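Local coordinates for DUF4136 domain-containing protein (Bacteroides thetaiotaomicron, PDB 4F54), which is of unknown function but belongs to the DUF4136 family and is probably made as a lipoprotein destined for the cell envelope, at residues Q103-W108 / W125-A130; I141-N146 / V160-L165; D15-Y20 / T166-G171; A93-F98 / Y135-F140. All blocks are in the same frame, centred on the assembly; numbering follows the deposited sequence.

Contact 1: residues Q103-W108 / W125-A130; sequences QPEWWW and WYYPYA
Trp-125 lays its five-membered ring over one face of the Trp-108 indole. The two five-membered rings form an offset stack with centroids 4.4 Å apart and planes only 8° from parallel, and Trp-125 CD1 lies 3.4 Å from Trp-108 NE1. Trp-125 CB reaches the benzo part of the same indole, 3.5 Å from Trp-108 CZ2, while Glu-105 CB presses on the opposite face and completes a sandwich. Further along, Tyr-127 meets three residues of 103-108. Glu-105 CG sits over the middle of its ring in a CH-pi contact, 3.8 Å from the centroid and 6° off the normal. A bend in the glutamate chain (chi2 84°) then brings OE2 to within 3.4 Å of Tyr-127 CG. The other oxygen, Glu-105 OE1, accepts a nearly straight hydrogen bond of 2.9 Å from Gln-103 NE2, which helps fix the rotation of the carboxylate. Trp-108 CZ2 approaches Tyr-127 CD1 obliquely, at 3.7 Å. At the far end of the ring, Tyr-127 OH meets the edge of the Trp-107 indole, 3.4 Å from CZ2, but its hydrogen bonds go to Glu-143 and Thr-162; Trp-107 NE1 also bonds to Glu-143. The hydroxyl of Tyr-129 likewise turns to Thr-162 on the sheet. Together Trp-108, Trp-125 and Tyr-127 form an aromatic cluster that joins two loops on either side of helix 116-119, in the long connection between strands 85-92 and 139-146. No hydrogen bond crosses between the segments, so the association rests mainly on ring faces and CH groups, with the polar ends of Trp-107 and Tyr-127 directed to the neighbouring strands.

Contact 2: residues I141-N146 / V160-L165; sequences ITEMVN and VWTSYL
Antiparallel pairing of two sheet strands, broken by a classic beta bulge, joins Ile-141 through Asn-146 to Val-160 through Leu-165. Thr-142 and Ser-163 form a hydrogen-bonded pair, with Ser-163 N giving to Thr-142 O at 2.9 Å. At the bulge, Val-160 and Trp-161 both face Met-144, a selenomethionine here. Met-144 N donates to Trp-161 O at 2.9 Å, while Met-144 O receives Val-160 N at 2.8 Å. On the same face of the sheet the Met-144 and Trp-161 side chains slant across each other: a bend at chi3 (-54°) swings Met-144 CE to 3.6 Å from Trp-161 CE3. The indole edge meets Thr-142 CG2, 4.0 Å from Trp-161 CZ3, and its NE1 bonds to Ser-191. An alanine in place of Trp-161 would probably leave the Met-144 methyl without its aromatic neighbour and Ser-191 without the indole donor. Next along this face, one water joins Thr-142 OG1, at 3.0 Å, to Ser-163 OG, at 2.8 Å; Thr-142 OG1 also bonds to Tyr-65. Glu-143 and Thr-162 point to the other face, where tyrosine hydroxyls bond to both. Backbone bonds thus set the register, while the buried polar side chains find partners in water, strand 85-92, loops and helix 56-70.

Contact 3: residues D15-Y20 / T166-G171; sequences DNYLVY and TGFETG
Tyr-17 and Phe-168 meet obliquely, their ring planes at 38° and centroids 6.0 Å apart. The closest touch is made by the tyrosine's CB, 3.6 Å from Phe-168 CD1. Because Tyr-17 CG stands between the backbone N and the carbonyl carbon (chi1 54°), the rest of the ring leads away, toward helix 179-189. Asn-16 and Glu-169 run nearly perpendicular and touch through their aliphatic parts, Asn-16 CB lying 3.7 Å from Glu-169 CG. At the other end, Thr-166 CG2 comes in plane to the edge of the Tyr-20 ring, 3.8 Å from CE2; the threonine's OG1 bonds instead to Ser-139. The backbone beneath these side chains is antiparallel. Leu-18 and Thr-166 form a hydrogen-bonded pair, Leu-18 N giving to Thr-166 O at 2.9 Å and Thr-166 N to Leu-18 O at 3.0 Å. Beyond it, Gly-167 adopts a positive phi of 65°, with a CA so placed that a CB would run into Leu-18 CD1. Two residues on, Glu-169 N donates to Asn-16 O at 3.1 Å. Main-chain bonds thus tie the first strand to the end of strand 159-166 and the loop after it; across the segments side chains add carbon contacts but no hydrogen bond.

Contact 4: residues A93-F98 / Y135-F140; sequences ASTYYF and YSTNSF
With chi1 at 54°, Tyr-135 CG stands between its own backbone N and carbonyl carbon, and the ring is laid against Phe-98 and Thr-95. Thr-95 OG1 sits between the backbone N and carbonyl carbon (chi1 65°), leaving CG2 anti to the latter, 3.7 Å from Tyr-135 CD1 and 3.9 Å from Thr-137 CG2. Phe-98 CB lies over a face of the tyrosine ring, displaced toward the rim, in a CH-pi contact 3.8 Å from the Tyr-135 centroid. The two side chains pass alongside, running opposite ways, with ring planes 46° apart, and Phe-98 CD2 ends 4.0 Å from Tyr-135 CB. In the fold, this joins the loop leaving strand 85-92 to the residues leading into its antiparallel neighbour, strand 139-146. The first loop is shaped by an ST turn, in which Ser-94 OG accepts from Tyr-96 N at 3.1 Å, and by a bond of 2.8 Å from Phe-98 N to Thr-95 O. An alanine at Tyr-135 is likely to leave the CB of Phe-98 and the methyl of Thr-95 without the ring they rest on, and Trp-106 without one of its edge-to-face partners. Thr-137 CG2 packs on the backbone of the other segment, 3.5 Å from Ala-93 O.

The centre of contact 2 lies about 4 Å from the centre of the chain, and the other three adjoin this contact. Contact 1 reaches it through hydroxyls: Tyr-127 OH is 2.6 Å from Glu-143 OE2 and Tyr-129 OH is 2.7 Å from Thr-162 OG1. Contact 3 extends the same sheet outward, Tyr-164 N lying 2.9 Å from Tyr-20 O, and contact 4 shares strand 139-146 with contact 2. Contacts 3 and 4 meet where Thr-166 OG1 and Ser-139 OG are 2.8 Å apart, whereas contacts 1 and 4 pack through Trp-106 against Phe-98 and Tyr-135. Contacts 1 and 3 do not touch, their nearest atoms being about 8 Å apart. No active site is known.

Contact 1: residues Q103-W108 / W125-A130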
# COMPACT_ATOMS: atom_id res chain seq x y z
N GLN A 103 5.66 -3.52 -17.16
CA GLN A 103 4.65 -4.18 -16.23
C GLN A 103 3.72 -3.12 -15.60
O GLN A 103 4.21 -2.12 -15.04
CB GLN A 103 5.34 -4.97 -15.12
CG GLN A 103 4.46 -5.84 -14.23
CD GLN A 103 3.97 -7.07 -14.99
OE1 GLN A 103 4.73 -7.63 -15.80
NE2 GLN A 103 2.69 -7.45 -14.78
N PRO A 104 2.37 -3.30 -15.67
CA PRO A 104 1.49 -2.31 -15.05
C PRO A 104 1.78 -2.11 -13.55
O PRO A 104 1.72 -0.98 -13.05
CB PRO A 104 0.10 -2.89 -15.27
CG PRO A 104 0.22 -3.67 -16.54
CD PRO A 104 1.61 -4.29 -16.46
N GLU A 105 2.13 -3.21 -12.86
CA GLU A 105 2.60 -3.20 -11.46
C GLU A 105 4.12 -2.94 -11.48
O GLU A 105 4.94 -3.83 -11.20
CB GLU A 105 2.30 -4.54 -10.80
CG GLU A 105 0.82 -4.89 -10.75
CD GLU A 105 0.27 -5.54 -12.01
OE1 GLU A 105 1.05 -5.87 -12.92
OE2 GLU A 105 -0.99 -5.66 -12.08
N TRP A 106 4.49 -1.70 -11.84
CA TRP A 106 5.89 -1.37 -12.12
C TRP A 106 6.73 -1.44 -10.88
O TRP A 106 7.91 -1.64 -10.97
CB TRP A 106 6.05 -0.01 -12.84
CG TRP A 106 5.06 1.06 -12.45
CD1 TRP A 106 3.94 1.46 -13.15
CD2 TRP A 106 5.07 1.88 -11.22
NE1 TRP A 106 3.24 2.44 -12.46
CE2 TRP A 106 3.87 2.74 -11.29
CE3 TRP A 106 5.93 2.00 -10.11
CZ2 TRP A 106 3.56 3.66 -10.30
CZ3 TRP A 106 5.59 2.94 -9.12
CH2 TRP A 106 4.42 3.73 -9.21
N TRP A 107 6.11 -1.35 -9.70
CA TRP A 107 6.81 -1.33 -8.43
C TRP A 107 7.46 -2.64 -8.23
O TRP A 107 8.42 -2.69 -7.50
CB TRP A 107 5.89 -0.93 -7.28
CG TRP A 107 4.51 -1.53 -7.34
CD1 TRP A 107 4.07 -2.70 -6.72
CD2 TRP A 107 3.34 -1.01 -8.07
NE1 TRP A 107 2.76 -2.94 -7.00
CE2 TRP A 107 2.25 -1.92 -7.79
CE3 TRP A 107 3.11 0.09 -8.88
CZ2 TRP A 107 1.01 -1.77 -8.37
CZ3 TRP A 107 1.82 0.26 -9.42
CH2 TRP A 107 0.79 -0.66 -9.14
N TRP A 108 6.97 -3.72 -8.87
CA TRP A 108 7.64 -5.02 -8.78
C TRP A 108 9.01 -5.02 -9.35
O TRP A 108 9.79 -5.95 -9.06
CB TRP A 108 6.90 -6.11 -9.54
CG TRP A 108 5.55 -6.44 -8.98
CD1 TRP A 108 5.03 -6.16 -7.73
CD2 TRP A 108 4.50 -7.14 -9.68
NE1 TRP A 108 3.75 -6.63 -7.61
CE2 TRP A 108 3.38 -7.23 -8.75
CE3 TRP A 108 4.39 -7.70 -10.96
CZ2 TRP A 108 2.19 -7.84 -9.10
CZ3 TRP A 108 3.19 -8.34 -11.27
CH2 TRP A 108 2.12 -8.40 -10.36
N TRP A 125 2.99 -12.83 -6.72
CA TRP A 125 1.82 -12.01 -6.57
C TRP A 125 0.73 -12.39 -7.55
O TRP A 125 1.03 -12.88 -8.67
CB TRP A 125 2.12 -10.51 -6.84
CG TRP A 125 3.15 -9.94 -5.93
CD1 TRP A 125 4.46 -9.61 -6.23
CD2 TRP A 125 3.00 -9.68 -4.51
NE1 TRP A 125 5.11 -9.12 -5.12
CE2 TRP A 125 4.26 -9.11 -4.05
CE3 TRP A 125 1.96 -9.82 -3.60
CZ2 TRP A 125 4.47 -8.76 -2.72
CZ3 TRP A 125 2.16 -9.43 -2.26
CH2 TRP A 125 3.40 -8.94 -1.84
N TYR A 126 -0.52 -12.10 -7.16
CA TYR A 126 -1.66 -12.27 -8.06
C TYR A 126 -2.47 -10.99 -8.02
O TYR A 126 -2.95 -10.66 -6.92
CB TYR A 126 -2.57 -13.43 -7.67
CG TYR A 126 -3.56 -13.76 -8.74
CD1 TYR A 126 -3.14 -14.40 -9.89
CD2 TYR A 126 -4.88 -13.36 -8.66
CE1 TYR A 126 -4.03 -14.73 -10.91
CE2 TYR A 126 -5.76 -13.67 -9.67
CZ TYR A 126 -5.32 -14.30 -10.81
OH TYR A 126 -6.19 -14.63 -11.86
N TYR A 127 -2.64 -10.34 -9.18
CA TYR A 127 -3.46 -9.12 -9.34
C TYR A 127 -4.75 -9.43 -10.06
O TYR A 127 -4.72 -9.77 -11.25
CB TYR A 127 -2.67 -8.00 -10.12
CG TYR A 127 -2.29 -6.85 -9.22
CD1 TYR A 127 -1.30 -6.99 -8.26
CD2 TYR A 127 -2.95 -5.61 -9.32
CE1 TYR A 127 -0.93 -5.95 -7.42
CE2 TYR A 127 -2.60 -4.58 -8.46
CZ TYR A 127 -1.58 -4.75 -7.51
OH TYR A 127 -1.21 -3.75 -6.63
N PRO A 128 -5.89 -9.33 -9.34
CA PRO A 128 -7.19 -9.68 -9.96
C PRO A 128 -7.89 -8.54 -10.63
O PRO A 128 -9.05 -8.65 -11.05
CB PRO A 128 -8.00 -10.22 -8.78
CG PRO A 128 -7.40 -9.57 -7.60
CD PRO A 128 -5.98 -9.25 -7.88
N TYR A 129 -7.20 -7.41 -10.75
CA TYR A 129 -7.73 -6.23 -11.41
C TYR A 129 -6.61 -5.41 -12.10
O TYR A 129 -5.39 -5.61 -11.81
CB TYR A 129 -8.48 -5.36 -10.38
CG TYR A 129 -7.68 -5.10 -9.10
CD1 TYR A 129 -6.74 -4.05 -9.02
CD2 TYR A 129 -7.86 -5.88 -8.00
CE1 TYR A 129 -6.07 -3.82 -7.83
CE2 TYR A 129 -7.13 -5.70 -6.82
CZ TYR A 129 -6.27 -4.64 -6.72
OH TYR A 129 -5.57 -4.45 -5.59
N ALA A 130 -7.02 -4.57 -13.04
CA ALA A 130 -6.12 -3.66 -13.76
C ALA A 130 -5.71 -2.47 -12.88
O ALA A 130 -6.50 -1.98 -12.03
CB ALA A 130 -6.76 -3.14 -15.06

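Contact 2: residues I141-N146 / V160-L165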
# COMPACT_ATOMS: atom_id res chain seq x y z
N ILE A 141 2.55 3.90 -2.73
CA ILE A 141 1.83 2.69 -3.23
C ILE A 141 1.56 1.82 -2.01
O ILE A 141 2.48 1.47 -1.29
CB ILE A 141 2.64 1.83 -4.24
CG1 ILE A 141 2.70 2.46 -5.62
CG2 ILE A 141 2.04 0.41 -4.43
CD1 ILE A 141 1.37 2.43 -6.38
N THR A 142 0.29 1.49 -1.81
CA THR A 142 -0.20 0.70 -0.70
C THR A 142 -0.97 -0.46 -1.29
O THR A 142 -1.80 -0.29 -2.17
CB THR A 142 -1.06 1.51 0.25
OG1 THR A 142 -0.26 2.59 0.74
CG2 THR A 142 -1.67 0.62 1.41
N GLU A 143 -0.68 -1.65 -0.79
CA GLU A 143 -1.36 -2.90 -1.21
C GLU A 143 -1.87 -3.65 0.03
O GLU A 143 -1.16 -3.77 1.05
CB GLU A 143 -0.43 -3.79 -2.04
CG GLU A 143 -0.05 -3.15 -3.37
CD GLU A 143 1.06 -3.95 -4.08
OE1 GLU A 143 2.07 -4.28 -3.44
OE2 GLU A 143 0.90 -4.28 -5.28
N MSE A 144 -3.06 -4.20 -0.13
CA MSE A 144 -3.78 -5.01 0.82
C MSE A 144 -3.92 -6.39 0.24
O MSE A 144 -4.37 -6.57 -0.89
CB MSE A 144 -5.17 -4.43 1.16
CG MSE A 144 -5.86 -5.16 2.31
SE MSE A 144 -7.60 -4.35 2.65
CE MSE A 144 -7.02 -2.45 2.89
N VAL A 145 -3.40 -7.36 0.97
CA VAL A 145 -3.26 -8.74 0.52
C VAL A 145 -4.15 -9.69 1.34
O VAL A 145 -4.40 -9.49 2.56
CB VAL A 145 -1.77 -9.23 0.58
CG1 VAL A 145 -0.89 -8.44 -0.42
CG2 VAL A 145 -1.16 -9.20 1.97
N ASN A 146 -4.64 -10.73 0.65
CA ASN A 146 -5.46 -11.77 1.28
C ASN A 146 -4.60 -12.90 1.83
O ASN A 146 -4.24 -13.85 1.10
CB ASN A 146 -6.49 -12.32 0.29
CG ASN A 146 -7.42 -13.31 0.92
OD1 ASN A 146 -7.27 -13.68 2.09
ND2 ASN A 146 -8.39 -13.79 0.14
N VAL A 160 -6.18 -7.55 -2.77
CA VAL A 160 -7.60 -7.24 -2.83
C VAL A 160 -7.88 -5.77 -3.05
O VAL A 160 -8.98 -5.43 -3.48
CB VAL A 160 -8.37 -7.76 -1.56
CG1 VAL A 160 -8.31 -9.29 -1.51
CG2 VAL A 160 -7.84 -7.13 -0.26
N TRP A 161 -6.89 -4.91 -2.76
CA TRP A 161 -7.03 -3.47 -2.87
C TRP A 161 -5.65 -2.85 -2.98
O TRP A 161 -4.70 -3.34 -2.37
CB TRP A 161 -7.81 -2.97 -1.66
CG TRP A 161 -8.03 -1.52 -1.54
CD1 TRP A 161 -9.14 -0.81 -1.99
CD2 TRP A 161 -7.22 -0.54 -0.81
NE1 TRP A 161 -9.06 0.51 -1.62
CE2 TRP A 161 -7.96 0.74 -0.88
CE3 TRP A 161 -6.02 -0.60 -0.09
CZ2 TRP A 161 -7.48 1.90 -0.27
CZ3 TRP A 161 -5.55 0.55 0.51
CH2 TRP A 161 -6.24 1.76 0.43
N THR A 162 -5.58 -1.82 -3.82
CA THR A 162 -4.38 -1.02 -4.04
C THR A 162 -4.75 0.45 -4.03
O THR A 162 -5.80 0.83 -4.53
CB THR A 162 -3.70 -1.41 -5.38
OG1 THR A 162 -3.48 -2.82 -5.41
CG2 THR A 162 -2.36 -0.66 -5.59
N SER A 163 -3.88 1.29 -3.50
CA SER A 163 -4.02 2.73 -3.63
C SER A 163 -2.70 3.34 -4.08
O SER A 163 -1.59 2.80 -3.83
CB SER A 163 -4.53 3.39 -2.33
OG SER A 163 -3.55 3.28 -1.32
N TYR A 164 -2.86 4.47 -4.78
CA TYR A 164 -1.78 5.29 -5.23
C TYR A 164 -2.08 6.72 -4.82
O TYR A 164 -3.07 7.32 -5.28
CB TYR A 164 -1.55 5.16 -6.71
CG TYR A 164 -0.34 5.85 -7.28
CD1 TYR A 164 0.91 5.69 -6.68
CD2 TYR A 164 -0.39 6.48 -8.51
CE1 TYR A 164 2.04 6.28 -7.26
CE2 TYR A 164 0.72 7.06 -9.11
CZ TYR A 164 1.95 6.94 -8.45
OH TYR A 164 3.10 7.49 -9.05
N LEU A 165 -1.24 7.25 -3.94
CA LEU A 165 -1.38 8.66 -3.46
C LEU A 165 -0.27 9.46 -4.14
O LEU A 165 0.91 9.14 -3.95
CB LEU A 165 -1.18 8.67 -1.95
CG LEU A 165 -1.97 7.63 -1.15
CD1 LEU A 165 -1.82 7.87 0.36
CD2 LEU A 165 -3.44 7.65 -1.55
O HOH W 1 -0.99 4.48 -1.43

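Contact 3: residues D15-Y20 / T166-G171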
# COMPACT_ATOMS: atom_id res chain seq x y z
N ASP A 15 -8.56 19.27 -3.63
CA ASP A 15 -7.38 18.79 -2.88
C ASP A 15 -5.99 19.10 -3.48
O ASP A 15 -5.81 19.26 -4.69
CB ASP A 15 -7.47 17.27 -2.61
CG ASP A 15 -8.81 16.85 -1.97
OD1 ASP A 15 -9.27 17.52 -1.03
OD2 ASP A 15 -9.37 15.83 -2.42
N ASN A 16 -5.01 19.15 -2.59
CA ASN A 16 -3.61 19.32 -2.95
C ASN A 16 -2.88 17.98 -3.16
O ASN A 16 -1.70 17.90 -2.84
CB ASN A 16 -2.88 20.02 -1.81
CG ASN A 16 -3.43 21.38 -1.52
OD1 ASN A 16 -3.73 22.13 -2.43
ND2 ASN A 16 -3.59 21.69 -0.23
N TYR A 17 -3.61 16.95 -3.62
CA TYR A 17 -3.10 15.62 -3.92
C TYR A 17 -4.16 14.85 -4.74
O TYR A 17 -5.29 15.31 -4.91
CB TYR A 17 -2.78 14.88 -2.63
CG TYR A 17 -3.94 14.83 -1.67
CD1 TYR A 17 -4.98 13.91 -1.83
CD2 TYR A 17 -4.06 15.78 -0.65
CE1 TYR A 17 -6.07 13.90 -0.98
CE2 TYR A 17 -5.13 15.78 0.21
CZ TYR A 17 -6.14 14.85 0.05
OH TYR A 17 -7.22 14.89 0.93
N LEU A 18 -3.76 13.70 -5.26
CA LEU A 18 -4.59 12.81 -6.09
C LEU A 18 -4.57 11.45 -5.45
O LEU A 18 -3.54 11.01 -5.01
CB LEU A 18 -4.01 12.69 -7.50
CG LEU A 18 -3.94 14.01 -8.31
CD1 LEU A 18 -3.14 13.90 -9.60
CD2 LEU A 18 -5.33 14.57 -8.62
N VAL A 19 -5.70 10.75 -5.46
CA VAL A 19 -5.83 9.46 -4.81
C VAL A 19 -6.54 8.51 -5.78
O VAL A 19 -7.67 8.78 -6.21
CB VAL A 19 -6.66 9.55 -3.50
CG1 VAL A 19 -6.88 8.14 -2.89
CG2 VAL A 19 -5.97 10.44 -2.50
N TYR A 20 -5.89 7.39 -6.08
CA TYR A 20 -6.43 6.36 -6.96
C TYR A 20 -6.51 5.06 -6.15
O TYR A 20 -5.64 4.75 -5.35
CB TYR A 20 -5.54 6.17 -8.21
CG TYR A 20 -5.29 7.42 -8.99
CD1 TYR A 20 -6.27 7.92 -9.85
CD2 TYR A 20 -4.09 8.15 -8.83
CE1 TYR A 20 -6.07 9.10 -10.56
CE2 TYR A 20 -3.88 9.34 -9.52
CZ TYR A 20 -4.87 9.81 -10.38
OH TYR A 20 -4.69 10.97 -11.08
N THR A 166 -0.62 10.50 -4.88
CA THR A 166 0.38 11.17 -5.74
C THR A 166 -0.00 12.61 -5.98
O THR A 166 -0.98 13.08 -5.41
CB THR A 166 0.59 10.38 -7.06
OG1 THR A 166 1.74 10.89 -7.75
CG2 THR A 166 -0.64 10.44 -7.97
N GLY A 167 0.77 13.34 -6.78
CA GLY A 167 0.38 14.71 -7.10
C GLY A 167 0.37 15.69 -5.94
O GLY A 167 -0.33 16.69 -5.96
N PHE A 168 1.18 15.42 -4.93
CA PHE A 168 1.23 16.26 -3.73
C PHE A 168 1.85 17.62 -4.00
O PHE A 168 2.92 17.74 -4.59
CB PHE A 168 2.02 15.58 -2.64
CG PHE A 168 1.32 14.41 -1.99
CD1 PHE A 168 0.40 14.63 -0.97
CD2 PHE A 168 1.63 13.11 -2.32
CE1 PHE A 168 -0.24 13.58 -0.35
CE2 PHE A 168 0.98 12.04 -1.70
CZ PHE A 168 0.05 12.30 -0.70
N GLU A 169 1.17 18.68 -3.55
CA GLU A 169 1.69 20.03 -3.68
C GLU A 169 2.92 20.22 -2.78
O GLU A 169 3.03 19.60 -1.73
CB GLU A 169 0.62 21.11 -3.38
CG GLU A 169 -0.51 21.23 -4.41
CD GLU A 169 -0.05 21.44 -5.86
OE1 GLU A 169 0.52 22.51 -6.18
OE2 GLU A 169 -0.29 20.54 -6.69
N THR A 170 3.85 21.08 -3.22
CA THR A 170 5.12 21.23 -2.51
C THR A 170 5.34 22.63 -1.93
O THR A 170 6.42 22.90 -1.41
CB THR A 170 6.29 20.81 -3.42
OG1 THR A 170 6.27 21.63 -4.58
CG2 THR A 170 6.20 19.34 -3.81
N GLY A 171 4.36 23.55 -2.03
CA GLY A 171 4.48 24.89 -1.37
C GLY A 171 4.32 24.76 0.15
O GLY A 171 3.78 23.76 0.62

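Contact 4: residues A93-F98 / Y135-F140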
# COMPACT_ATOMS: atom_id res chain seq x y z
N ALA A 93 10.72 7.41 -3.58
CA ALA A 93 11.72 8.51 -3.52
C ALA A 93 12.52 8.60 -4.82
O ALA A 93 13.16 9.62 -5.09
CB ALA A 93 12.66 8.33 -2.34
N SER A 94 12.52 7.52 -5.60
CA SER A 94 13.23 7.45 -6.88
C SER A 94 12.47 6.52 -7.83
O SER A 94 11.98 5.46 -7.43
CB SER A 94 14.59 6.78 -6.71
OG SER A 94 15.33 6.76 -7.97
N THR A 95 12.44 6.89 -9.10
CA THR A 95 11.89 5.99 -10.13
C THR A 95 12.99 5.37 -11.03
O THR A 95 12.70 4.86 -12.11
CB THR A 95 10.85 6.74 -11.00
OG1 THR A 95 11.50 7.79 -11.73
CG2 THR A 95 9.73 7.25 -10.12
N TYR A 96 14.24 5.41 -10.56
CA TYR A 96 15.39 4.87 -11.27
C TYR A 96 15.15 3.45 -11.79
O TYR A 96 15.43 3.15 -12.95
CB TYR A 96 16.59 4.91 -10.35
CG TYR A 96 17.88 4.29 -10.87
CD1 TYR A 96 18.67 4.94 -11.80
CD2 TYR A 96 18.34 3.08 -10.34
CE1 TYR A 96 19.88 4.39 -12.23
CE2 TYR A 96 19.53 2.52 -10.76
CZ TYR A 96 20.30 3.18 -11.70
OH TYR A 96 21.47 2.61 -12.12
N TYR A 97 14.52 2.60 -10.97
CA TYR A 97 14.25 1.24 -11.37
C TYR A 97 13.04 1.08 -12.31
O TYR A 97 12.85 0.00 -12.87
CB TYR A 97 14.15 0.32 -10.14
CG TYR A 97 15.49 0.02 -9.48
CD1 TYR A 97 16.37 -0.93 -10.02
CD2 TYR A 97 15.90 0.70 -8.35
CE1 TYR A 97 17.58 -1.21 -9.41
CE2 TYR A 97 17.11 0.44 -7.73
CZ TYR A 97 17.95 -0.51 -8.26
OH TYR A 97 19.14 -0.73 -7.62
N PHE A 98 12.25 2.13 -12.56
CA PHE A 98 11.03 1.97 -13.35
C PHE A 98 11.18 2.39 -14.80
O PHE A 98 10.40 1.95 -15.63
CB PHE A 98 9.87 2.69 -12.71
CG PHE A 98 9.68 2.35 -11.26
CD1 PHE A 98 9.89 1.07 -10.82
CD2 PHE A 98 9.36 3.32 -10.33
CE1 PHE A 98 9.77 0.75 -9.49
CE2 PHE A 98 9.16 2.99 -9.00
CZ PHE A 98 9.41 1.69 -8.57
N TYR A 135 4.12 6.25 -12.72
CA TYR A 135 5.07 6.44 -11.66
C TYR A 135 5.50 7.92 -11.48
O TYR A 135 5.73 8.64 -12.46
CB TYR A 135 6.29 5.50 -11.71
CG TYR A 135 7.07 5.50 -13.00
CD1 TYR A 135 7.93 6.55 -13.31
CD2 TYR A 135 6.93 4.45 -13.89
CE1 TYR A 135 8.65 6.55 -14.49
CE2 TYR A 135 7.64 4.44 -15.07
CZ TYR A 135 8.49 5.48 -15.36
OH TYR A 135 9.19 5.43 -16.54
N SER A 136 5.72 8.25 -10.21
CA SER A 136 6.24 9.54 -9.79
C SER A 136 6.85 9.42 -8.38
O SER A 136 6.44 8.56 -7.60
CB SER A 136 5.07 10.55 -9.85
OG SER A 136 5.45 11.76 -9.26
N THR A 137 7.84 10.25 -8.06
CA THR A 137 8.36 10.30 -6.72
C THR A 137 7.44 11.15 -5.82
O THR A 137 6.44 11.73 -6.29
CB THR A 137 9.79 10.86 -6.69
OG1 THR A 137 9.75 12.22 -7.15
CG2 THR A 137 10.76 10.02 -7.60
N ASN A 138 7.78 11.19 -4.53
CA ASN A 138 6.95 11.80 -3.49
C ASN A 138 5.52 11.26 -3.55
O ASN A 138 4.55 12.03 -3.55
CB ASN A 138 6.99 13.31 -3.59
CG ASN A 138 6.57 13.98 -2.30
OD1 ASN A 138 6.82 13.47 -1.21
ND2 ASN A 138 5.87 15.13 -2.40
N SER A 139 5.40 9.96 -3.73
CA SER A 139 4.12 9.28 -3.92
C SER A 139 4.13 7.98 -3.11
O SER A 139 5.17 7.50 -2.72
CB SER A 139 3.95 8.98 -5.40
OG SER A 139 3.89 10.17 -6.18
N PHE A 140 2.95 7.45 -2.82
CA PHE A 140 2.80 6.22 -2.03
C PHE A 140 2.05 5.15 -2.81
O PHE A 140 1.04 5.43 -3.39
CB PHE A 140 2.08 6.43 -0.71
CG PHE A 140 2.77 7.39 0.25
CD1 PHE A 140 2.59 8.77 0.15
CD2 PHE A 140 3.53 6.90 1.32
CE1 PHE A 140 3.21 9.64 1.08
CE2 PHE A 140 4.15 7.76 2.23
CZ PHE A 140 4.00 9.13 2.09